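Local coordinates for protein beta-glucuronidase (Dictyoglomus thermophilum, PDB 6XXW) that probably hydrolyses beta-D-glucuronides, as a family 2 glycoside hydrolase that joins a sugar-binding domain to a TIM barrel, at residues 98-103 with 116-121; 148-153 with 389-394; 376-381 with 419-424; 411-416 with 430-435. All coordinates share one frame; numbering follows the deposited sequence.

Interaction 1 (98-103 with 116-121)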
loop_
_atom_site.group_PDB
_atom_site.type_symbol
_atom_site.label_atom_id
_atom_site.label_comp_id
_atom_site.label_asym_id
_atom_site.label_seq_id
_atom_site.Cartn_x
_atom_site.Cartn_y
_atom_site.Cartn_z
ATOM N N ALA A 98 -34.097 -8.915 -0.030
ATOM C CA ALA A 98 -33.543 -9.658 -1.165
ATOM C C ALA A 98 -33.578 -8.763 -2.398
ATOM O O ALA A 98 -34.650 -8.298 -2.793
ATOM C CB ALA A 98 -34.330 -10.952 -1.413
ATOM N N ALA A 99 -32.425 -8.513 -3.012
ATOM C CA ALA A 99 -32.312 -7.534 -4.095
ATOM C C ALA A 99 -32.358 -8.235 -5.452
ATOM O O ALA A 99 -31.455 -9.015 -5.765
ATOM C CB ALA A 99 -31.008 -6.741 -3.951
ATOM N N HIS A 100 -33.371 -7.942 -6.281
ATOM C CA HIS A 100 -34.370 -6.891 -6.108
ATOM C C HIS A 100 -35.819 -7.398 -6.209
ATOM O O HIS A 100 -36.717 -6.813 -5.605
ATOM C CB HIS A 100 -34.162 -5.784 -7.164
ATOM C CG HIS A 100 -32.788 -5.188 -7.137
ATOM N ND1 HIS A 100 -32.411 -4.234 -6.218
ATOM C CD2 HIS A 100 -31.692 -5.444 -7.889
ATOM C CE1 HIS A 100 -31.140 -3.919 -6.410
ATOM N NE2 HIS A 100 -30.679 -4.645 -7.415
ATOM N N PHE A 101 -36.049 -8.439 -7.009
ATOM C CA PHE A 101 -37.339 -9.125 -7.094
ATOM C C PHE A 101 -37.204 -10.509 -6.468
ATOM O O PHE A 101 -36.188 -11.186 -6.666
ATOM C CB PHE A 101 -37.808 -9.283 -8.546
ATOM C CG PHE A 101 -37.826 -8.007 -9.334
ATOM C CD1 PHE A 101 -38.996 -7.280 -9.476
ATOM C CD2 PHE A 101 -36.679 -7.547 -9.971
ATOM C CE1 PHE A 101 -39.018 -6.107 -10.221
ATOM C CE2 PHE A 101 -36.700 -6.381 -10.713
ATOM C CZ PHE A 101 -37.863 -5.659 -10.837
ATOM N N SER A 102 -38.221 -10.942 -5.720
ATOM C CA SER A 102 -38.105 -12.202 -4.993
ATOM C C SER A 102 -39.435 -12.949 -4.975
ATOM O O SER A 102 -40.510 -12.347 -4.988
ATOM C CB SER A 102 -37.624 -11.967 -3.556
ATOM O OG SER A 102 -37.349 -13.209 -2.906
ATOM N N GLU A 103 -39.340 -14.279 -4.943
ATOM C CA GLU A 103 -40.472 -15.181 -4.761
ATOM C C GLU A 103 -40.097 -16.235 -3.725
ATOM O O GLU A 103 -38.997 -16.790 -3.781
ATOM C CB GLU A 103 -40.859 -15.858 -6.079
ATOM C CG GLU A 103 -41.448 -14.899 -7.122
ATOM C CD GLU A 103 -41.450 -15.494 -8.529
ATOM O OE1 GLU A 103 -41.878 -14.794 -9.466
ATOM O OE2 GLU A 103 -41.024 -16.659 -8.701
ATOM N N GLY A 116 -38.463 -4.837 -4.745
ATOM C CA GLY A 116 -37.687 -3.876 -3.986
ATOM C C GLY A 116 -36.698 -4.596 -3.092
ATOM O O GLY A 116 -37.088 -5.423 -2.264
ATOM N N GLY A 117 -35.418 -4.274 -3.226
ATOM C CA GLY A 117 -34.390 -5.035 -2.553
ATOM C C GLY A 117 -33.977 -4.592 -1.166
ATOM O O GLY A 117 -33.004 -5.149 -0.648
ATOM N N PHE A 118 -34.670 -3.630 -0.533
ATOM C CA PHE A 118 -34.174 -3.059 0.718
ATOM C C PHE A 118 -35.232 -2.980 1.813
ATOM O O PHE A 118 -35.017 -2.293 2.824
ATOM C CB PHE A 118 -33.569 -1.684 0.444
ATOM C CG PHE A 118 -32.519 -1.733 -0.610
ATOM C CD1 PHE A 118 -31.208 -2.046 -0.284
ATOM C CD2 PHE A 118 -32.855 -1.553 -1.936
ATOM C CE1 PHE A 118 -30.244 -2.133 -1.263
ATOM C CE2 PHE A 118 -31.889 -1.637 -2.925
ATOM C CZ PHE A 118 -30.589 -1.929 -2.584
ATOM N N LEU A 119 -36.343 -3.698 1.664
ATOM C CA LEU A 119 -37.357 -3.744 2.709
ATOM C C LEU A 119 -37.861 -5.170 2.883
ATOM O O LEU A 119 -37.782 -5.978 1.949
ATOM C CB LEU A 119 -38.524 -2.789 2.395
ATOM C CG LEU A 119 -38.169 -1.302 2.557
ATOM C CD1 LEU A 119 -39.249 -0.416 1.944
ATOM C CD2 LEU A 119 -37.893 -0.890 4.006
ATOM N N PRO A 120 -38.356 -5.512 4.068
ATOM C CA PRO A 120 -38.702 -6.907 4.358
ATOM C C PRO A 120 -40.074 -7.300 3.826
ATOM O O PRO A 120 -40.935 -6.467 3.533
ATOM C CB PRO A 120 -38.693 -6.955 5.886
ATOM C CG PRO A 120 -39.115 -5.588 6.278
ATOM C CD PRO A 120 -38.505 -4.655 5.263
ATOM N N PHE A 121 -40.276 -8.612 3.730
ATOM C CA PHE A 121 -41.568 -9.123 3.304
ATOM C C PHE A 121 -41.807 -10.445 3.999
ATOM O O PHE A 121 -40.863 -11.130 4.400
ATOM C CB PHE A 121 -41.665 -9.276 1.776
ATOM C CG PHE A 121 -40.486 -9.981 1.145
ATOM C CD1 PHE A 121 -39.278 -9.322 0.945
ATOM C CD2 PHE A 121 -40.599 -11.288 0.710
ATOM C CE1 PHE A 121 -38.202 -9.965 0.351
ATOM C CE2 PHE A 121 -39.532 -11.935 0.118
ATOM C CZ PHE A 121 -38.333 -11.272 -0.070
HETATM O O HOH W 1 -36.270 -6.909 -0.115
HETATM O O HOH W 2 -34.606 -2.670 -5.298
#

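Interaction 2 (148-153 with 389-394)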
loop_
_atom_site.group_PDB
_atom_site.type_symbol
_atom_site.label_atom_id
_atom_site.label_comp_id
_atom_site.label_asym_id
_atom_site.label_seq_id
_atom_site.Cartn_x
_atom_site.Cartn_y
_atom_site.Cartn_z
ATOM N N ASP A 148 -38.885 0.668 -13.644
ATOM C CA ASP A 148 -39.936 0.867 -12.651
ATOM C C ASP A 148 -39.656 0.155 -11.330
ATOM O O ASP A 148 -40.574 -0.034 -10.533
ATOM C CB ASP A 148 -41.306 0.454 -13.184
ATOM C CG ASP A 148 -41.292 -0.877 -13.862
ATOM O OD1 ASP A 148 -40.449 -1.724 -13.505
ATOM O OD2 ASP A 148 -42.132 -1.071 -14.767
ATOM N N VAL A 149 -38.416 -0.234 -11.077
ATOM C CA VAL A 149 -37.990 -0.601 -9.731
ATOM C C VAL A 149 -37.009 0.470 -9.278
ATOM O O VAL A 149 -36.407 1.171 -10.095
ATOM C CB VAL A 149 -37.359 -2.009 -9.663
ATOM C CG1 VAL A 149 -35.911 -1.964 -10.134
ATOM C CG2 VAL A 149 -37.460 -2.596 -8.238
ATOM N N LEU A 150 -36.855 0.606 -7.958
ATOM C CA LEU A 150 -35.910 1.551 -7.376
ATOM C C LEU A 150 -34.847 0.789 -6.595
ATOM O O LEU A 150 -35.187 -0.007 -5.709
ATOM C CB LEU A 150 -36.606 2.554 -6.443
ATOM C CG LEU A 150 -37.585 3.527 -7.116
ATOM C CD1 LEU A 150 -38.369 4.277 -6.064
ATOM C CD2 LEU A 150 -36.844 4.511 -8.028
ATOM N N PRO A 151 -33.559 1.006 -6.874
ATOM C CA PRO A 151 -33.060 1.922 -7.903
ATOM C C PRO A 151 -33.183 1.340 -9.310
ATOM O O PRO A 151 -33.105 0.123 -9.476
ATOM C CB PRO A 151 -31.586 2.099 -7.523
ATOM C CG PRO A 151 -31.218 0.788 -6.929
ATOM C CD PRO A 151 -32.462 0.325 -6.164
ATOM N N PRO A 152 -33.368 2.205 -10.299
ATOM C CA PRO A 152 -33.621 1.740 -11.665
ATOM C C PRO A 152 -32.356 1.411 -12.455
ATOM O O PRO A 152 -31.238 1.812 -12.129
ATOM C CB PRO A 152 -34.342 2.932 -12.299
ATOM C CG PRO A 152 -33.686 4.122 -11.633
ATOM C CD PRO A 152 -33.505 3.671 -10.181
ATOM N N GLY A 153 -32.581 0.680 -13.539
ATOM C CA GLY A 153 -31.553 0.317 -14.495
ATOM C C GLY A 153 -32.231 -0.355 -15.662
ATOM O O GLY A 153 -33.459 -0.428 -15.729
ATOM N N GLU A 389 -45.679 4.830 -8.830
ATOM C CA GLU A 389 -46.467 3.890 -8.039
ATOM C C GLU A 389 -45.584 3.075 -7.098
ATOM O O GLU A 389 -45.910 2.899 -5.920
ATOM C CB GLU A 389 -47.253 2.970 -8.975
ATOM C CG GLU A 389 -48.393 2.227 -8.305
ATOM C CD GLU A 389 -49.616 3.106 -8.100
ATOM O OE1 GLU A 389 -49.548 4.309 -8.438
ATOM O OE2 GLU A 389 -50.645 2.592 -7.606
ATOM N N HIS A 390 -44.457 2.563 -7.607
ATOM C CA HIS A 390 -43.535 1.805 -6.761
ATOM C C HIS A 390 -42.939 2.686 -5.670
ATOM O O HIS A 390 -42.847 2.274 -4.506
ATOM C CB HIS A 390 -42.421 1.189 -7.615
ATOM C CG HIS A 390 -41.406 0.416 -6.823
ATOM N ND1 HIS A 390 -41.729 -0.727 -6.123
ATOM C CD2 HIS A 390 -40.075 0.607 -6.639
ATOM C CE1 HIS A 390 -40.643 -1.200 -5.530
ATOM N NE2 HIS A 390 -39.627 -0.408 -5.826
ATOM N N HIS A 391 -42.527 3.904 -6.031
ATOM C CA HIS A 391 -41.960 4.825 -5.050
ATOM C C HIS A 391 -42.946 5.097 -3.915
ATOM O O HIS A 391 -42.567 5.101 -2.734
ATOM C CB HIS A 391 -41.559 6.114 -5.764
ATOM C CG HIS A 391 -40.533 6.941 -5.045
ATOM N ND1 HIS A 391 -39.739 7.862 -5.703
ATOM C CD2 HIS A 391 -40.198 7.025 -3.735
ATOM C CE1 HIS A 391 -38.954 8.467 -4.830
ATOM N NE2 HIS A 391 -39.202 7.969 -3.631
ATOM N N LEU A 392 -44.219 5.317 -4.252
ATOM C CA LEU A 392 -45.227 5.572 -3.224
ATOM C C LEU A 392 -45.434 4.353 -2.335
ATOM O O LEU A 392 -45.596 4.485 -1.115
ATOM C CB LEU A 392 -46.554 5.985 -3.869
ATOM C CG LEU A 392 -46.527 7.283 -4.673
ATOM C CD1 LEU A 392 -47.797 7.424 -5.534
ATOM C CD2 LEU A 392 -46.312 8.514 -3.783
ATOM N N GLU A 393 -45.464 3.157 -2.926
ATOM C CA GLU A 393 -45.566 1.953 -2.102
ATOM C C GLU A 393 -44.342 1.800 -1.205
ATOM O O GLU A 393 -44.456 1.361 -0.049
ATOM C CB GLU A 393 -45.758 0.722 -2.990
ATOM C CG GLU A 393 -47.027 0.812 -3.842
ATOM C CD GLU A 393 -47.351 -0.468 -4.603
ATOM O OE1 GLU A 393 -46.658 -0.763 -5.599
ATOM O OE2 GLU A 393 -48.314 -1.166 -4.218
ATOM N N ILE A 394 -43.164 2.166 -1.716
ATOM C CA ILE A 394 -41.940 2.092 -0.916
ATOM C C ILE A 394 -42.041 2.993 0.311
ATOM O O ILE A 394 -41.713 2.584 1.432
ATOM C CB ILE A 394 -40.714 2.456 -1.772
ATOM C CG1 ILE A 394 -40.366 1.314 -2.733
ATOM C CG2 ILE A 394 -39.518 2.838 -0.874
ATOM C CD1 ILE A 394 -40.246 -0.028 -2.071
HETATM O O HOH W 3 -37.149 -0.438 -4.012
#

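Interaction 3 (376-381 with 419-424)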
loop_
_atom_site.group_PDB
_atom_site.type_symbol
_atom_site.label_atom_id
_atom_site.label_comp_id
_atom_site.label_asym_id
_atom_site.label_seq_id
_atom_site.Cartn_x
_atom_site.Cartn_y
_atom_site.Cartn_z
ATOM N N LYS A 376 -33.457 12.566 -21.165
ATOM C CA LYS A 376 -34.395 12.875 -20.098
ATOM C C LYS A 376 -34.762 11.617 -19.325
ATOM O O LYS A 376 -34.867 10.525 -19.888
ATOM C CB LYS A 376 -35.645 13.559 -20.649
ATOM C CG LYS A 376 -35.285 14.694 -21.615
ATOM C CD LYS A 376 -36.075 15.974 -21.350
ATOM C CE LYS A 376 -35.366 17.204 -21.954
ATOM N NZ LYS A 376 -34.187 17.665 -21.125
ATOM N N VAL A 377 -34.935 11.790 -18.018
ATOM C CA VAL A 377 -35.181 10.692 -17.099
ATOM C C VAL A 377 -36.661 10.560 -16.777
ATOM O O VAL A 377 -37.186 9.452 -16.696
ATOM C CB VAL A 377 -34.353 10.894 -15.808
ATOM C CG1 VAL A 377 -34.800 9.924 -14.723
ATOM C CG2 VAL A 377 -32.876 10.742 -16.100
ATOM N N PHE A 378 -37.341 11.689 -16.586
ATOM C CA PHE A 378 -38.741 11.694 -16.173
ATOM C C PHE A 378 -39.587 11.798 -17.432
ATOM O O PHE A 378 -40.076 12.861 -17.821
ATOM C CB PHE A 378 -38.990 12.820 -15.181
ATOM C CG PHE A 378 -38.294 12.596 -13.875
ATOM C CD1 PHE A 378 -38.930 11.909 -12.848
ATOM C CD2 PHE A 378 -36.985 13.001 -13.694
ATOM C CE1 PHE A 378 -38.286 11.670 -11.642
ATOM C CE2 PHE A 378 -36.330 12.764 -12.487
ATOM C CZ PHE A 378 -36.981 12.099 -11.466
ATOM N N THR A 379 -39.741 10.651 -18.083
ATOM C CA THR A 379 -40.299 10.605 -19.420
ATOM C C THR A 379 -40.794 9.192 -19.686
ATOM O O THR A 379 -40.383 8.230 -19.027
ATOM C CB THR A 379 -39.258 11.053 -20.454
ATOM O OG1 THR A 379 -39.889 11.272 -21.721
ATOM C CG2 THR A 379 -38.114 10.032 -20.588
ATOM N N GLU A 380 -41.724 9.088 -20.627
ATOM C CA GLU A 380 -42.189 7.783 -21.065
ATOM C C GLU A 380 -40.994 6.945 -21.493
ATOM O O GLU A 380 -40.124 7.416 -22.222
ATOM C CB GLU A 380 -43.178 7.942 -22.222
ATOM C CG GLU A 380 -44.500 8.565 -21.818
ATOM C CD GLU A 380 -44.406 10.083 -21.686
ATOM O OE1 GLU A 380 -43.397 10.663 -22.148
ATOM O OE2 GLU A 380 -45.341 10.696 -21.132
ATOM N N GLY A 381 -40.937 5.709 -21.011
ATOM C CA GLY A 381 -39.825 4.836 -21.282
ATOM C C GLY A 381 -38.859 4.700 -20.125
ATOM O O GLY A 381 -38.199 3.660 -19.997
ATOM N N THR A 419 -33.705 16.678 -11.026
ATOM C CA THR A 419 -34.754 17.555 -10.522
ATOM C C THR A 419 -34.894 18.840 -11.331
ATOM O O THR A 419 -35.800 19.630 -11.049
ATOM C CB THR A 419 -34.477 17.908 -9.057
ATOM O OG1 THR A 419 -33.145 18.431 -8.948
ATOM C CG2 THR A 419 -34.633 16.671 -8.131
ATOM N N TYR A 420 -34.016 19.079 -12.305
ATOM C CA TYR A 420 -34.164 20.218 -13.203
ATOM C C TYR A 420 -35.203 19.959 -14.296
ATOM O O TYR A 420 -35.653 20.904 -14.952
ATOM C CB TYR A 420 -32.796 20.562 -13.816
ATOM C CG TYR A 420 -32.127 19.361 -14.448
ATOM C CD1 TYR A 420 -32.475 18.951 -15.728
ATOM C CD2 TYR A 420 -31.181 18.611 -13.752
ATOM C CE1 TYR A 420 -31.892 17.834 -16.306
ATOM C CE2 TYR A 420 -30.592 17.488 -14.325
ATOM C CZ TYR A 420 -30.952 17.113 -15.606
ATOM O OH TYR A 420 -30.385 16.007 -16.195
ATOM N N GLU A 421 -35.597 18.705 -14.504
ATOM C CA GLU A 421 -36.583 18.386 -15.532
ATOM C C GLU A 421 -37.994 18.787 -15.100
ATOM O O GLU A 421 -38.376 18.633 -13.937
ATOM C CB GLU A 421 -36.558 16.888 -15.852
ATOM C CG GLU A 421 -35.217 16.355 -16.325
ATOM C CD GLU A 421 -35.310 14.919 -16.826
ATOM O OE1 GLU A 421 -36.429 14.380 -16.889
ATOM O OE2 GLU A 421 -34.263 14.325 -17.153
ATOM N N ASP A 422 -38.782 19.273 -16.065
ATOM C CA ASP A 422 -40.194 19.580 -15.819
ATOM C C ASP A 422 -40.936 18.397 -15.207
ATOM O O ASP A 422 -41.718 18.559 -14.264
ATOM C CB ASP A 422 -40.877 19.991 -17.125
ATOM C CG ASP A 422 -40.553 21.416 -17.533
ATOM O OD1 ASP A 422 -41.494 22.167 -17.869
ATOM O OD2 ASP A 422 -39.358 21.786 -17.524
ATOM N N GLY A 423 -40.729 17.200 -15.763
ATOM C CA GLY A 423 -41.384 16.000 -15.265
ATOM C C GLY A 423 -41.027 15.626 -13.835
ATOM O O GLY A 423 -41.801 14.919 -13.177
ATOM N N ALA A 424 -39.871 16.081 -13.333
ATOM C CA ALA A 424 -39.494 15.766 -11.960
ATOM C C ALA A 424 -40.379 16.491 -10.958
ATOM O O ALA A 424 -40.556 16.014 -9.833
ATOM C CB ALA A 424 -38.030 16.134 -11.701
HETATM O O HOH W 4 -39.038 15.655 -17.850
#

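Interaction 4 (411-416 with 430-435)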
loop_
_atom_site.group_PDB
_atom_site.type_symbol
_atom_site.label_atom_id
_atom_site.label_comp_id
_atom_site.label_asym_id
_atom_site.label_seq_id
_atom_site.Cartn_x
_atom_site.Cartn_y
_atom_site.Cartn_z
ATOM N N TRP A 411 -36.955 11.976 6.718
ATOM C CA TRP A 411 -37.030 11.118 5.544
ATOM C C TRP A 411 -36.419 11.829 4.342
ATOM O O TRP A 411 -36.716 13.007 4.089
ATOM C CB TRP A 411 -38.486 10.748 5.207
ATOM C CG TRP A 411 -39.281 10.142 6.345
ATOM C CD1 TRP A 411 -40.328 10.723 7.002
ATOM C CD2 TRP A 411 -39.116 8.836 6.924
ATOM N NE1 TRP A 411 -40.817 9.869 7.963
ATOM C CE2 TRP A 411 -40.097 8.702 7.934
ATOM C CE3 TRP A 411 -38.237 7.771 6.691
ATOM C CZ2 TRP A 411 -40.210 7.551 8.729
ATOM C CZ3 TRP A 411 -38.359 6.605 7.487
ATOM C CH2 TRP A 411 -39.340 6.514 8.484
ATOM N N SER A 412 -35.604 11.103 3.573
ATOM C CA SER A 412 -35.075 11.600 2.302
ATOM C C SER A 412 -35.767 10.862 1.165
ATOM O O SER A 412 -35.757 9.631 1.129
ATOM C CB SER A 412 -33.561 11.416 2.204
ATOM O OG SER A 412 -33.119 11.805 0.907
ATOM N N VAL A 413 -36.399 11.603 0.257
ATOM C CA VAL A 413 -37.180 10.932 -0.779
ATOM C C VAL A 413 -36.347 10.511 -1.991
ATOM O O VAL A 413 -36.801 9.654 -2.767
ATOM C CB VAL A 413 -38.379 11.788 -1.249
ATOM C CG1 VAL A 413 -39.348 12.065 -0.081
ATOM C CG2 VAL A 413 -37.926 13.076 -1.905
ATOM N N ALA A 414 -35.140 11.056 -2.166
ATOM C CA ALA A 414 -34.312 10.718 -3.323
ATOM C C ALA A 414 -32.903 11.269 -3.134
ATOM O O ALA A 414 -32.655 12.128 -2.284
ATOM C CB ALA A 414 -34.908 11.254 -4.631
ATOM N N ASN A 415 -31.984 10.780 -3.967
ATOM C CA ASN A 415 -30.603 11.260 -3.992
ATOM C C ASN A 415 -30.202 11.578 -5.422
ATOM O O ASN A 415 -30.137 10.676 -6.262
ATOM C CB ASN A 415 -29.636 10.228 -3.414
ATOM C CG ASN A 415 -28.195 10.711 -3.427
ATOM O OD1 ASN A 415 -27.765 11.431 -2.522
ATOM N ND2 ASN A 415 -27.438 10.324 -4.462
ATOM N N GLU A 416 -29.909 12.852 -5.688
ATOM C CA GLU A 416 -29.337 13.285 -6.967
ATOM C C GLU A 416 -30.186 12.849 -8.157
ATOM O O GLU A 416 -29.667 12.368 -9.168
ATOM C CB GLU A 416 -27.896 12.783 -7.118
ATOM C CG GLU A 416 -26.921 13.317 -6.048
ATOM C CD GLU A 416 -25.467 12.987 -6.362
ATOM O OE1 GLU A 416 -25.209 12.007 -7.099
ATOM O OE2 GLU A 416 -24.578 13.717 -5.873
ATOM N N ARG A 430 -45.881 14.527 -5.769
ATOM C CA ARG A 430 -46.718 13.422 -5.306
ATOM C C ARG A 430 -46.003 12.582 -4.254
ATOM O O ARG A 430 -46.620 12.142 -3.278
ATOM C CB ARG A 430 -47.135 12.545 -6.487
ATOM C CG ARG A 430 -47.963 13.280 -7.543
ATOM C CD ARG A 430 -48.964 12.336 -8.213
ATOM N NE ARG A 430 -49.409 11.275 -7.312
ATOM C CZ ARG A 430 -50.319 11.431 -6.351
ATOM N NH1 ARG A 430 -50.897 12.613 -6.159
ATOM N NH2 ARG A 430 -50.653 10.401 -5.581
ATOM N N VAL A 431 -44.707 12.318 -4.455
ATOM C CA VAL A 431 -43.952 11.548 -3.466
ATOM C C VAL A 431 -43.927 12.291 -2.142
ATOM O O VAL A 431 -44.194 11.720 -1.074
ATOM C CB VAL A 431 -42.520 11.275 -3.970
ATOM C CG1 VAL A 431 -41.678 10.679 -2.858
ATOM C CG2 VAL A 431 -42.550 10.345 -5.169
ATOM N N ILE A 432 -43.601 13.583 -2.197
ATOM C CA ILE A 432 -43.483 14.366 -0.972
ATOM C C ILE A 432 -44.833 14.475 -0.271
ATOM O O ILE A 432 -44.929 14.347 0.957
ATOM C CB ILE A 432 -42.896 15.747 -1.298
ATOM C CG1 ILE A 432 -41.431 15.582 -1.742
ATOM C CG2 ILE A 432 -43.052 16.688 -0.103
ATOM C CD1 ILE A 432 -40.804 16.830 -2.390
ATOM N N GLU A 433 -45.898 14.697 -1.038
ATOM C CA GLU A 433 -47.224 14.815 -0.438
ATOM C C GLU A 433 -47.625 13.529 0.274
ATOM O O GLU A 433 -48.197 13.566 1.369
ATOM C CB GLU A 433 -48.251 15.166 -1.510
ATOM C CG GLU A 433 -49.639 15.426 -0.961
ATOM C CD GLU A 433 -50.549 16.065 -1.999
ATOM O OE1 GLU A 433 -50.134 17.073 -2.614
ATOM O OE2 GLU A 433 -51.670 15.555 -2.200
ATOM N N GLU A 434 -47.325 12.378 -0.332
ATOM C CA GLU A 434 -47.701 11.108 0.280
ATOM C C GLU A 434 -46.865 10.827 1.528
ATOM O O GLU A 434 -47.381 10.319 2.535
ATOM C CB GLU A 434 -47.562 9.986 -0.753
ATOM C CG GLU A 434 -47.832 8.592 -0.217
ATOM C CD GLU A 434 -49.309 8.341 0.045
ATOM O OE1 GLU A 434 -50.137 9.262 -0.173
ATOM O OE2 GLU A 434 -49.640 7.220 0.484
ATOM N N THR A 435 -45.573 11.166 1.486
ATOM C CA THR A 435 -44.710 10.943 2.642
ATOM C C THR A 435 -45.201 11.722 3.853
ATOM O O THR A 435 -45.267 11.187 4.966
ATOM C CB THR A 435 -43.272 11.332 2.292
ATOM O OG1 THR A 435 -42.830 10.528 1.186
ATOM C CG2 THR A 435 -42.332 11.127 3.500
#

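Interaction 1 (98-103 with 116-121)
The Phe-121 ring turns its edge to Ala-98, with CZ 4.2 Å from Ala-98 CB, while Leu-119 O lies in the ring plane at another point of the edge. Ser-102 OG meets the same end of the ring obliquely, 3.6 Å from Phe-121 CZ. The His-100 ring carries Ala-99 CB on one face, offset toward the rim, and has Phe-118 CE2 at its edge, 4.2 Å from His-100 ND1. With chi1 at 48°, CG of Phe-121 is wedged between backbone N and carbonyl carbon, a setting that sends the ring back across to 98-103, where His-114 stacks on it. A serine in place of Phe-121 would probably leave Ala-98 CB and Ser-102 CB without their aromatic neighbour and open a gap between strand and loop. Ser-102 OG has its hydrogen bond elsewhere, to Met-140 O.

The backbones come closer still. Gly-116 N donates to His-100 O at 2.8 Å, and Gly-117 CA stands 3.6 Å from Ala-99 CA; a CB on Gly-117 would run into that atom. Strand 90-99 gives way here to strand 101-106 through a cis peptide before His-100, and His-100 and Phe-101 form a classic beta bulge against Asp-142, within the beta-sandwich of the sugar-binding domain. One water accepts from Ala-98 N and lies 2.7 Å from Gly-116 O; a second accepts from Gly-117 N and sits 2.8 Å from His-100 ND1. In this buried seam, backbone groups and two waters meet most of the polar demand named here, Asn-178 OD1 takes His-100 NE2, and glycine lets the backbones approach.

Interaction 2 (148-153 with 389-394)
Leu-150 reaches from its loop past His-390 to His-391. Its CB lies in the plane of the His-390 ring, at the edge, 4.0 Å from CD2, and CG follows at 3.9 Å from that same His-390 CD2 as the two side chains run alongside but oppositely directed. At the tip, CD1 settles over one face of the His-391 ring, 3.9 Å from the centroid of that ring and 26° off its normal, a CH-pi contact in which the leucine branch comes in roughly perpendicular to His-391. Tyr-427 OH is hydrogen-bonded to His-391 ND1, and NE2 makes a weak bond to Val-413 O.

His-390 has CG anti to its backbone N, chi1 179°, which throws the imidazole out from the helix toward the loop backbone: Leu-150 N is 3.5 Å from His-390 CD2, and Val-149 CG2 is 3.9 Å from His-390 NE2. Ile-394 CG1, one helical turn on, lies against a face of the ring. A water donates to Leu-150 O at 2.6 Å and is 3.1 Å from His-390 NE2, joining the ring to the carbonyl of the cis peptide that links Leu-150 to Pro-151. An alanine instead of His-390 would probably leave that water without its helix-side partner and Leu-150 CG without a ring to lie against.

Asp-148 O, close to His-390 CB, takes its hydrogen bond from Lys-115 NZ. The loop runs between strands 134-142 and 153-157 of the sugar-binding domain and rests on helix 385-402 of the TIM barrel, while Phe-428 and Val-431 of helix 422-438 also pack against His-391.

Interaction 3 (376-381 with 419-424)
Glu-421 lays its carboxylate across two successive backbone N-H groups, those of Val-377 and Phe-378, the second being the centre of an inverse gamma turn; the meeting joins two loop regions of the TIM barrel, one leading into helix 385-402 and the other into helix 422-438. The bonds are nearly straight. Val-377 N comes to the syn lone pair of OE2 at 2.8 Å, whereas Phe-378 N reaches Glu-421 OE1 at 2.9 Å, on the syn side but 22° out of the carboxylate plane. CG of Glu-421 points away from its carbonyl carbon, and the chain beyond is extended, which carries the buried carboxylate across to the loop. With two N-H donors and a water on it, the group would probably keep its negative charge.

The Phe-378 ring stands almost square to the carboxylate, their planes 89° apart, and presents its edge to OE1. One ring face receives Ala-424 CB, 3.9 Å from the centroid, in a CH-pi contact near the ring normal, and Tyr-427 one turn further along the helix meets Phe-378 edge-to-face. Gly-423 lets the loop come close: a CB there would press on Phe-378 O. A water ties the corner together, donating to Phe-378 O at 3.0 Å and to Glu-421 OE1, and accepting from Gly-423 N.

Lys-376, exposed, sets its CB beside Glu-421 OE2. The ammonium bonds Arg-373 O rather than the carboxylate, and Lys-376 NZ stops 5.2 Å from Glu-421 OE2.

Interaction 4 (411-416 with 430-435)
Val-413 and Val-431 make the close part of this contact. The two lie flank to flank, pointing opposite ways, and CG1 of Val-431 comes to 3.8 Å from Val-413 CB, about as near as it is to Val-413 CG1. Val-413 CG1 also lies 4.0 Å from Thr-435 OG1, so one branch of Val-413 fits between two residues a helical turn apart. Thr-435 OG1 is not left looking for a partner among the methyls: it donates to Val-431 O at 2.9 Å, from 40° out of the carbonyl plane, while Thr-435 N donates to the same oxygen in the ordinary helical bond. This grip fixes the rotation of Thr-435, with CG2 anti to the backbone N and aimed at Trp-411.

Strand 408-415 and helix 422-438 are the first two elements of a beta-alpha-beta unit of the TIM barrel, completed by strand 444-448. Strand 411-415 and helix 430-435 run nearly antiparallel (164°), their axes 9.7 Å apart at closest.

Around the valines the fit is slacker. Val-413 CG2 is 4.3 Å from Ile-432 CG1, and Thr-435 CG2 touches the Trp-411 ring obliquely, 4.1 Å from CD1; the indole nitrogen bonds Asp-439 OD2. Farther round the helix, Arg-430 and Glu-433 face the solvent, and Glu-434, partly exposed, makes salt bridges to Arg-396 and Arg-437. Past Val-413 the strand parts from the helix, and beyond it Asn-415 ND2 and Glu-416 OE1 hydrogen-bond a Tris molecule, probably from the crystallisation liquor.

Interactions 1, 2 and 4 are buried; interaction 3 is partly exposed, its centre about 25 Å from the centre of the chain. Interaction 1 lies within the sugar-binding domain, and interactions 3 and 4 within the TIM barrel, where they share helix 422-438, its first turn in one and its second half in the other. Interaction 2 joins the domains and touches interactions 1 and 4: Phe-118 packs on Pro-151 and Phe-101 on Val-149, while His-391 gives a weak hydrogen bond to Val-413 O. The chemistry differs with place: backbone, glycine, water and an aromatic ring in 1, imidazole and leucine in 2, a carboxylate on backbone amides in 3, aliphatic branches in 4.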